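Local coordinates for protein quinone reductase (Klebsiella pneumoniae subsp. pneumoniae, PDB 4GI5) that binds flavin-adenine dinucleotide and probably works as an NAD(P)H dehydrogenase that reduces quinones, at residues B[113-118]-B[240-245]. Numbering follows the deposited sequence.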
loop_
_atom_site.group_PDB
_atom_site.type_symbol
_atom_site.label_atom_id
_atom_site.label_comp_id
_atom_site.label_asym_id
_atom_site.label_seq_id
_atom_site.Cartn_x
_atom_site.Cartn_y
_atom_site.Cartn_z
ATOM N N ALA B 113 -0.769 3.029 -24.256
ATOM C CA ALA B 113 -0.046 4.160 -23.734
ATOM C C ALA B 113 1.452 4.120 -23.853
ATOM O O ALA B 113 2.077 3.072 -23.710
ATOM C CB ALA B 113 -0.425 4.389 -22.227
ATOM N N ASP B 114 2.053 5.297 -24.083
ATOM C CA ASP B 114 3.488 5.500 -23.964
ATOM C C ASP B 114 3.851 5.943 -22.534
ATOM O O ASP B 114 4.979 5.770 -22.111
ATOM C CB ASP B 114 3.935 6.783 -24.830
ATOM C CG ASP B 114 3.698 6.603 -26.284
ATOM O OD1 ASP B 114 4.137 5.512 -26.749
ATOM O OD2 ASP B 114 3.032 7.463 -26.932
ATOM N N THR B 115 2.925 6.648 -21.867
ATOM C CA THR B 115 3.170 7.233 -20.570
ATOM C C THR B 115 1.929 7.021 -19.719
ATOM O O THR B 115 0.779 7.189 -20.182
ATOM C CB THR B 115 3.380 8.774 -20.711
ATOM O OG1 THR B 115 4.594 9.022 -21.475
ATOM C CG2 THR B 115 3.625 9.406 -19.380
ATOM N N VAL B 116 2.128 6.588 -18.504
ATOM C CA VAL B 116 1.047 6.250 -17.613
ATOM C C VAL B 116 1.213 7.030 -16.322
ATOM O O VAL B 116 2.289 6.978 -15.678
ATOM C CB VAL B 116 1.034 4.762 -17.275
ATOM C CG1 VAL B 116 -0.171 4.369 -16.411
ATOM C CG2 VAL B 116 0.925 3.936 -18.548
ATOM N N ILE B 117 0.191 7.782 -15.941
ATOM C CA ILE B 117 0.246 8.617 -14.784
ATOM C C ILE B 117 -0.793 8.115 -13.773
ATOM O O ILE B 117 -1.912 7.789 -14.153
ATOM C CB ILE B 117 -0.061 10.101 -15.087
ATOM C CG1 ILE B 117 0.972 10.632 -16.054
ATOM C CG2 ILE B 117 -0.103 10.934 -13.803
ATOM C CD1 ILE B 117 0.674 12.006 -16.621
ATOM N N PHE B 118 -0.374 7.915 -12.521
ATOM C CA PHE B 118 -1.264 7.489 -11.437
ATOM C C PHE B 118 -1.467 8.686 -10.526
ATOM O O PHE B 118 -0.509 9.188 -9.905
ATOM C CB PHE B 118 -0.658 6.334 -10.609
ATOM C CG PHE B 118 -0.415 5.086 -11.416
ATOM C CD1 PHE B 118 0.647 4.966 -12.291
ATOM C CD2 PHE B 118 -1.314 4.052 -11.307
ATOM C CE1 PHE B 118 0.829 3.771 -13.020
ATOM C CE2 PHE B 118 -1.085 2.872 -11.996
ATOM C CZ PHE B 118 -0.092 2.769 -12.840
ATOM N N THR B 240 7.582 18.186 -19.456
ATOM C CA THR B 240 8.907 17.583 -19.533
ATOM C C THR B 240 8.854 16.047 -19.389
ATOM O O THR B 240 9.870 15.436 -19.129
ATOM C CB THR B 240 9.819 18.190 -18.432
ATOM O OG1 THR B 240 9.202 18.095 -17.127
ATOM C CG2 THR B 240 10.138 19.685 -18.657
ATOM N N LEU B 241 7.685 15.434 -19.566
ATOM C CA LEU B 241 7.520 14.018 -19.350
ATOM C C LEU B 241 8.534 13.144 -20.074
ATOM O O LEU B 241 8.928 12.048 -19.576
ATOM C CB LEU B 241 6.160 13.551 -19.746
ATOM C CG LEU B 241 5.069 13.943 -18.832
ATOM C CD1 LEU B 241 3.721 13.612 -19.440
ATOM C CD2 LEU B 241 5.219 13.185 -17.518
ATOM N N TRP B 242 8.909 13.596 -21.269
ATOM C CA TRP B 242 9.831 12.827 -22.117
ATOM C C TRP B 242 11.250 13.389 -22.072
ATOM O O TRP B 242 12.058 12.869 -22.740
ATOM C CB TRP B 242 9.314 12.713 -23.544
ATOM C CG TRP B 242 8.088 11.965 -23.497
ATOM C CD1 TRP B 242 7.961 10.596 -23.433
ATOM C CD2 TRP B 242 6.752 12.512 -23.378
ATOM N NE1 TRP B 242 6.620 10.267 -23.320
ATOM C CE2 TRP B 242 5.856 11.417 -23.309
ATOM C CE3 TRP B 242 6.215 13.812 -23.364
ATOM C CZ2 TRP B 242 4.451 11.589 -23.250
ATOM C CZ3 TRP B 242 4.786 13.933 -23.275
ATOM C CH2 TRP B 242 3.969 12.785 -23.136
ATOM N N GLN B 243 11.541 14.382 -21.249
ATOM C CA GLN B 243 12.867 14.905 -21.062
ATOM C C GLN B 243 13.399 14.592 -19.664
ATOM O O GLN B 243 14.564 14.453 -19.510
ATOM C CB GLN B 243 12.879 16.423 -21.242
ATOM C CG GLN B 243 12.269 16.831 -22.547
ATOM C CD GLN B 243 11.928 18.323 -22.537
ATOM O OE1 GLN B 243 12.727 19.159 -22.116
ATOM N NE2 GLN B 243 10.721 18.645 -22.946
ATOM N N THR B 244 12.544 14.383 -18.646
ATOM C CA THR B 244 13.036 14.262 -17.267
ATOM C C THR B 244 13.767 12.934 -17.118
ATOM O O THR B 244 13.327 11.922 -17.723
ATOM C CB THR B 244 11.741 14.273 -16.360
ATOM O OG1 THR B 244 11.109 15.558 -16.437
ATOM C CG2 THR B 244 12.038 13.984 -14.923
ATOM N N GLU B 245 14.838 12.934 -16.380
ATOM C CA GLU B 245 15.626 11.705 -16.200
ATOM C C GLU B 245 14.780 10.762 -15.250
ATOM O O GLU B 245 14.423 11.204 -14.202
ATOM C CB GLU B 245 16.901 12.038 -15.445
ATOM C CG GLU B 245 17.880 10.927 -15.372
ATOM C CD GLU B 245 18.455 10.659 -16.764
ATOM O OE1 GLU B 245 18.515 11.640 -17.570
ATOM O OE2 GLU B 245 18.807 9.484 -17.038
HETATM O O HOH W 1 7.149 7.742 -22.960
#
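Thr115 reaches Trp242 with its hydroxyl and Leu241 with its methyl. Thr115 CB already lies against the indole, 3.9 Å from CZ2 of Trp242. From there the two branches part. Thr115 OG1 stands anti to the carbonyl carbon (chi1 -65°) and meets the indole at a slant, 3.0 Å from Trp242 NE1 and 3.1 Å from Trp242 CZ2, so it lies beside the NE1-CE2-CZ2 border, tilted out of the ring plane. Thr115 CG2, anti to the backbone N, lies beyond the indole rim, on the side of its plane where Leu241 sits, and comes within 4.2 Å of Leu241 CD1. The same leucine methyl is approached by CD1 of Ile117, two residues further along the strand, and thus faces both strand residues.

Strand 115-121 is the central one in the five-stranded parallel sheet of the flavodoxin-like fold, with strand order 2-1-3-4-5. Residues 240-245 are the turn that leaves helix 224-239, and they lie over one face of that sheet at the end where the strand begins. Leu241 also rests on Met170 and Leu211 of the next two strands, so one side chain spans three neighbours; the FAD-binding residues Asn38 and Thr174 are about 10 and 11 Å from Ile117, side chain to side chain.

Leu241 CB lies 3.6 Å above the plane of the Trp242 ring, toward its rim. At the indole edge, in the ring plane, a water accepts a weak bond from Trp242 NE1 and donates to Asp114 O at 3.1 Å, bridging the two segments. Behind the leucine, Thr240 O takes bonds from Gln243 N, Thr244 N and Thr244 OG1, the hydroxyl coming from above the carbonyl plane; three donors on one oxygen hold the turn closed.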